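Local coordinates for sugar ABC transporter, sugar-binding protein (Streptococcus pneumoniae, PDB 2HEU) that probably binds sugars outside the cell as the solute receptor of an ABC importer, and is captured here without bound sugar, at residues T176-Q182 with F372-M377; K232-G236 with M377-L381. All blocks are in the same frame, centred on the assembly; numbering follows the deposited sequence.

Contact 1: residues T176-Q182 with F372-M377; sequences TLNGYNQ and FHTLTM
In Phe372 the first torsion places CG opposite the backbone N (chi1 -176°), which sends the ring toward Asn178, Asn181 and Gln182. Met377 starts the same way but bends at chi2 (60°) and again at chi3, and the folded chain presents CE to Leu177. Both side chains lie in a steep helix-helix crossing in a periplasmic-binding-protein fold. The axes of 178-182 and 372-377 lie 9.6 Å apart at closest approach and run at 78° to each other. The contact is buried. Along it, a polar patch gives way to an apolar one. At the polar end, the Asn178 amide sits at the edges of both the Phe372 and His373 rings, its plane steeply turned to the phenyl. The Asn181 amide lies nearly parallel to the Phe372 ring and meets it near CZ. Gln182 CG approaches Phe372 CE2 at 3.8 Å. The amide of Gln182 is held beyond the contact by Gln363 and by the backbone N of Leu362. His373 NE2 has its hydrogen-bond partner in Glu369. The other neighbours of Phe372 include Trp366 and, from helix 385-396, Leu392 and Phe395. Thr376 joins the two patches. Its CG2 rests against both Leu177 CB, 3.7 Å away, and Asn181 CB, 3.6 Å away. Its OG1 lies above one face of the Phe372 ring, offset toward the rim, and donates a 2.8 Å hydrogen bond to Phe372 O. That oxygen also accepts Thr376 N from the opposite face of its plane, so two bonds grip it; the bond from OG1 also sets the rotation of the Thr376 hydroxyl. At the apolar end the packing is tight: Leu177 and Met377 cross at about a right angle, with Leu177 CD1 only 3.5 Å from Met377 CE.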
loop_
_atom_site.group_PDB
_atom_site.type_symbol
_atom_site.label_atom_id
_atom_site.label_comp_id
_atom_site.label_asym_id
_atom_site.label_seq_id
_atom_site.Cartn_x
_atom_site.Cartn_y
_atom_site.Cartn_z
ATOM N N THR A 176 8.126 -0.444 8.922
ATOM C CA THR A 176 6.838 -0.739 9.446
ATOM C C THR A 176 6.003 0.490 9.851
ATOM O O THR A 176 4.783 0.387 9.901
ATOM C CB THR A 176 6.882 -1.749 10.647
ATOM O OG1 THR A 176 7.600 -1.142 11.718
ATOM C CG2 THR A 176 7.488 -3.101 10.257
ATOM N N LEU A 177 6.696 1.569 10.183
ATOM C CA LEU A 177 6.040 2.826 10.589
ATOM C C LEU A 177 5.957 3.888 9.487
ATOM O O LEU A 177 5.501 4.989 9.750
ATOM C CB LEU A 177 6.715 3.406 11.846
ATOM C CG LEU A 177 6.589 2.547 13.084
ATOM C CD1 LEU A 177 7.217 3.275 14.261
ATOM C CD2 LEU A 177 5.144 2.141 13.372
ATOM N N ASN A 178 6.359 3.519 8.264
ATOM C CA ASN A 178 6.213 4.510 7.160
ATOM C C ASN A 178 4.756 4.940 7.057
ATOM O O ASN A 178 4.467 6.147 7.027
ATOM C CB ASN A 178 6.703 3.809 5.877
ATOM C CG ASN A 178 6.726 4.726 4.716
ATOM O OD1 ASN A 178 6.475 4.167 3.542
ATOM N ND2 ASN A 178 7.103 5.914 4.828
ATOM N N GLY A 179 3.803 3.993 6.982
ATOM C CA GLY A 179 2.439 4.395 6.870
ATOM C C GLY A 179 1.930 5.185 8.037
ATOM O O GLY A 179 1.116 6.098 7.903
ATOM N N TYR A 180 2.406 4.875 9.256
ATOM C CA TYR A 180 1.963 5.546 10.468
ATOM C C TYR A 180 2.301 7.043 10.379
ATOM O O TYR A 180 1.446 7.894 10.616
ATOM C CB TYR A 180 2.578 4.892 11.681
ATOM C CG TYR A 180 2.026 5.413 12.984
ATOM C CD1 TYR A 180 1.011 4.782 13.660
ATOM C CD2 TYR A 180 2.514 6.578 13.552
ATOM C CE1 TYR A 180 0.473 5.298 14.825
ATOM C CE2 TYR A 180 2.002 7.118 14.708
ATOM C CZ TYR A 180 0.982 6.480 15.344
ATOM O OH TYR A 180 0.402 6.963 16.491
ATOM N N ASN A 181 3.550 7.345 10.090
ATOM C CA ASN A 181 3.962 8.752 10.070
ATOM C C ASN A 181 3.416 9.467 8.849
ATOM O O ASN A 181 3.092 10.662 8.910
ATOM C CB ASN A 181 5.462 8.870 10.221
ATOM C CG ASN A 181 5.902 10.277 10.674
ATOM O OD1 ASN A 181 5.057 11.039 11.197
ATOM N ND2 ASN A 181 7.168 10.563 10.518
ATOM N N GLN A 182 3.298 8.785 7.714
ATOM C CA GLN A 182 2.628 9.456 6.578
ATOM C C GLN A 182 1.221 9.851 6.961
ATOM O O GLN A 182 0.771 10.946 6.590
ATOM C CB GLN A 182 2.651 8.569 5.336
ATOM C CG GLN A 182 4.035 8.389 4.784
ATOM C CD GLN A 182 4.055 7.809 3.391
ATOM O OE1 GLN A 182 3.056 7.849 2.668
ATOM N NE2 GLN A 182 5.194 7.296 3.003
ATOM N N PHE A 372 13.154 8.359 5.491
ATOM C CA PHE A 372 11.918 8.740 6.151
ATOM C C PHE A 372 11.530 7.651 7.138
ATOM O O PHE A 372 11.104 7.921 8.294
ATOM C CB PHE A 372 10.780 8.987 5.141
ATOM C CG PHE A 372 9.538 9.477 5.768
ATOM C CD1 PHE A 372 9.343 10.824 6.085
ATOM C CD2 PHE A 372 8.484 8.599 6.065
ATOM C CE1 PHE A 372 8.154 11.266 6.668
ATOM C CE2 PHE A 372 7.317 9.028 6.666
ATOM C CZ PHE A 372 7.139 10.373 6.936
ATOM N N HIS A 373 11.654 6.369 6.736
ATOM C CA HIS A 373 11.419 5.270 7.700
ATOM C C HIS A 373 12.304 5.457 8.905
ATOM O O HIS A 373 11.889 5.377 10.075
ATOM C CB HIS A 373 11.714 3.905 7.067
ATOM C CG HIS A 373 11.058 3.651 5.753
ATOM N ND1 HIS A 373 11.462 2.584 5.020
ATOM C CD2 HIS A 373 10.093 4.309 5.066
ATOM C CE1 HIS A 373 10.745 2.598 3.911
ATOM N NE2 HIS A 373 9.866 3.585 3.908
ATOM N N THR A 374 13.598 5.695 8.655
ATOM C CA THR A 374 14.593 5.757 9.715
ATOM C C THR A 374 14.280 6.911 10.679
ATOM O O THR A 374 14.375 6.739 11.883
ATOM C CB THR A 374 15.992 5.901 9.116
ATOM O OG1 THR A 374 16.233 4.744 8.320
ATOM C CG2 THR A 374 17.071 6.144 10.149
ATOM N N LEU A 375 13.993 8.116 10.143
ATOM C CA LEU A 375 13.756 9.229 11.060
ATOM C C LEU A 375 12.512 8.975 11.905
ATOM O O LEU A 375 12.438 9.411 13.068
ATOM C CB LEU A 375 13.697 10.552 10.328
ATOM C CG LEU A 375 12.529 10.835 9.375
ATOM C CD1 LEU A 375 11.288 11.366 10.093
ATOM C CD2 LEU A 375 12.933 11.780 8.243
ATOM N N THR A 376 11.534 8.256 11.367
ATOM C CA THR A 376 10.328 7.949 12.078
ATOM C C THR A 376 10.620 7.028 13.259
ATOM O O THR A 376 10.259 7.302 14.419
ATOM C CB THR A 376 9.298 7.299 11.146
ATOM O OG1 THR A 376 8.957 8.245 10.095
ATOM C CG2 THR A 376 8.032 6.899 11.892
ATOM N N MET A 377 11.313 5.907 12.977
ATOM C CA MET A 377 11.592 4.938 14.042
ATOM C C MET A 377 12.586 5.546 15.029
ATOM O O MET A 377 12.501 5.272 16.238
ATOM C CB MET A 377 12.112 3.646 13.446
ATOM C CG MET A 377 12.229 2.508 14.478
ATOM S SD MET A 377 10.684 2.059 15.277
ATOM C CE MET A 377 9.908 1.111 13.981
#

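Contact 2: residues K232-G236 with M377-L381; sequences KNWEG and MNYVL
Leu381 N donates to Met377 O at 2.9 Å, a helical bond that spaces Met377 and Leu381 one turn apart on the side of the helix that meets the indole of Trp234. This is an aromatic side chain from the loop between helices 212-222 and 239-247, packed on the side of helix 370-382. Trp234 CG sits between the backbone N and the carbonyl carbon (chi1 73°), and the six-membered ring thereby reaches the helix with its CZ3 and CH2 corner. Met377 makes a Met-aromatic contact there. Its SD lies 4.0 Å from Trp234 CZ3. Seen from the centroid of the six-membered ring it is 85° off the normal, so the sulfur is at the ring edge. Val380 comes in obliquely and brings CG1 to 3.6 Å from Trp234 CH2. Leu381 CD2 also lies against this corner, but Leu381 was deposited in two conformers, so the fine detail of its approach is doubtful. Glu235 CG sits over one face of the indole, 3.7 Å above the plane and toward the rim. Lys230 adds a cation-pi interaction, and the backbone of Trp234 is hydrogen-bonded to Gly171. Val380 O is hydrogen-bonded to Arg225 NE, outside the contact. No hydrogen bond joins 232-236 to 377-381, so the contact probably rests mainly on dispersion and on the weak attraction of sulfur for an aromatic edge.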
loop_
_atom_site.group_PDB
_atom_site.type_symbol
_atom_site.label_atom_id
_atom_site.label_comp_id
_atom_site.label_asym_id
_atom_site.label_seq_id
_atom_site.Cartn_x
_atom_site.Cartn_y
_atom_site.Cartn_z
ATOM N N LYS A 232 8.346 -5.598 25.567
ATOM C CA LYS A 232 9.682 -5.754 26.014
ATOM C C LYS A 232 10.610 -6.089 24.873
ATOM O O LYS A 232 10.302 -6.857 24.002
ATOM C CB LYS A 232 9.731 -6.951 27.043
ATOM C CG LYS A 232 10.977 -7.481 27.494
ATOM C CD LYS A 232 10.810 -8.530 28.615
ATOM C CE LYS A 232 10.544 -9.911 28.209
ATOM N NZ LYS A 232 10.675 -10.781 29.439
ATOM N N ASN A 233 11.783 -5.459 24.884
ATOM C CA ASN A 233 12.793 -5.672 23.851
ATOM C C ASN A 233 12.310 -5.304 22.463
ATOM O O ASN A 233 12.810 -5.810 21.456
ATOM C CB ASN A 233 13.411 -7.054 23.913
ATOM C CG ASN A 233 14.063 -7.326 25.248
ATOM O OD1 ASN A 233 13.944 -8.510 25.721
ATOM N ND2 ASN A 233 14.728 -6.405 25.800
ATOM N N TRP A 234 11.412 -4.295 22.378
ATOM C CA TRP A 234 10.944 -3.847 21.093
ATOM C C TRP A 234 12.064 -3.193 20.268
ATOM O O TRP A 234 11.974 -3.192 19.038
ATOM C CB TRP A 234 9.783 -2.848 21.256
ATOM C CG TRP A 234 10.239 -1.498 21.761
ATOM C CD1 TRP A 234 10.407 -1.116 23.067
ATOM C CD2 TRP A 234 10.613 -0.388 20.976
ATOM N NE1 TRP A 234 10.882 0.185 23.100
ATOM C CE2 TRP A 234 11.013 0.643 21.829
ATOM C CE3 TRP A 234 10.620 -0.175 19.605
ATOM C CZ2 TRP A 234 11.435 1.908 21.363
ATOM C CZ3 TRP A 234 11.043 1.047 19.111
ATOM C CH2 TRP A 234 11.420 2.038 20.010
ATOM N N GLU A 235 13.087 -2.654 20.906
ATOM C CA GLU A 235 14.070 -1.852 20.201
ATOM C C GLU A 235 14.732 -2.637 19.121
ATOM O O GLU A 235 15.064 -2.089 18.074
ATOM C CB GLU A 235 15.095 -1.257 21.182
ATOM C CG GLU A 235 14.571 -0.348 22.249
ATOM C CD GLU A 235 14.087 -0.999 23.554
ATOM O OE1 GLU A 235 13.835 -2.205 23.600
ATOM O OE2 GLU A 235 13.989 -0.217 24.571
ATOM N N GLY A 236 14.956 -3.930 19.368
ATOM C CA GLY A 236 15.616 -4.848 18.448
ATOM C C GLY A 236 14.648 -5.814 17.728
ATOM O O GLY A 236 15.104 -6.722 17.020
ATOM N N MET A 377 11.313 5.907 12.977
ATOM C CA MET A 377 11.592 4.938 14.042
ATOM C C MET A 377 12.586 5.546 15.029
ATOM O O MET A 377 12.501 5.272 16.238
ATOM C CB MET A 377 12.112 3.646 13.446
ATOM C CG MET A 377 12.229 2.508 14.478
ATOM S SD MET A 377 10.684 2.059 15.277
ATOM C CE MET A 377 9.908 1.111 13.981
ATOM N N ASN A 378 13.540 6.337 14.555
ATOM C CA ASN A 378 14.522 6.933 15.497
ATOM C C ASN A 378 13.832 7.866 16.440
ATOM O O ASN A 378 14.273 7.993 17.589
ATOM C CB ASN A 378 15.619 7.678 14.729
ATOM C CG ASN A 378 16.637 6.778 14.114
ATOM O OD1 ASN A 378 16.555 5.562 14.247
ATOM N ND2 ASN A 378 17.562 7.293 13.317
ATOM N N TYR A 379 12.758 8.530 16.043
ATOM C CA TYR A 379 11.985 9.330 16.983
ATOM C C TYR A 379 11.307 8.453 18.021
ATOM O O TYR A 379 11.299 8.763 19.216
ATOM C CB TYR A 379 10.958 10.235 16.259
ATOM C CG TYR A 379 10.197 11.078 17.252
ATOM C CD1 TYR A 379 10.823 12.157 17.864
ATOM C CD2 TYR A 379 8.929 10.775 17.635
ATOM C CE1 TYR A 379 10.204 12.882 18.861
ATOM C CE2 TYR A 379 8.250 11.491 18.612
ATOM C CZ TYR A 379 8.924 12.556 19.249
ATOM O OH TYR A 379 8.344 13.261 20.249
ATOM N N VAL A 380 10.700 7.350 17.604
ATOM C CA VAL A 380 10.104 6.424 18.598
ATOM C C VAL A 380 11.193 5.986 19.592
ATOM O O VAL A 380 10.921 5.935 20.791
ATOM C CB VAL A 380 9.393 5.283 17.921
ATOM C CG1 VAL A 380 8.782 4.331 18.985
ATOM C CG2 VAL A 380 8.313 5.781 16.979
ATOM N N LEU A 381 12.376 5.665 19.085
ATOM C CA LEU A 381 13.486 5.208 19.921
ATOM C C LEU A 381 13.894 6.345 20.915
ATOM O O LEU A 381 14.092 6.129 22.107
ATOM C CB LEU A 381 14.633 4.766 19.023
ATOM C CG LEU A 381 14.397 3.355 18.340
ATOM C CD1 LEU A 381 15.312 3.143 17.126
ATOM C CD2 LEU A 381 14.596 2.169 19.320
#

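From the N terminus, the chain first lays down 176-182, at the start of helix 178-189. It then passes through helix 212-222 to the loop at 232-236, and only much later returns as helix 370-382. Contact 1 closes a loop of 189 intervening residues and contact 2 one of 140. Their segments alternate along the chain, so the loops cross rather than nest. Successive turns of helix 370-382 serve both, with Met377 shared. The centres lie about 12 Å apart, and Leu177 CD1 meets Val380 CG2 at 3.9 Å to join them. One late helix thus ties helix 178-189 to the loop before helix 239-247.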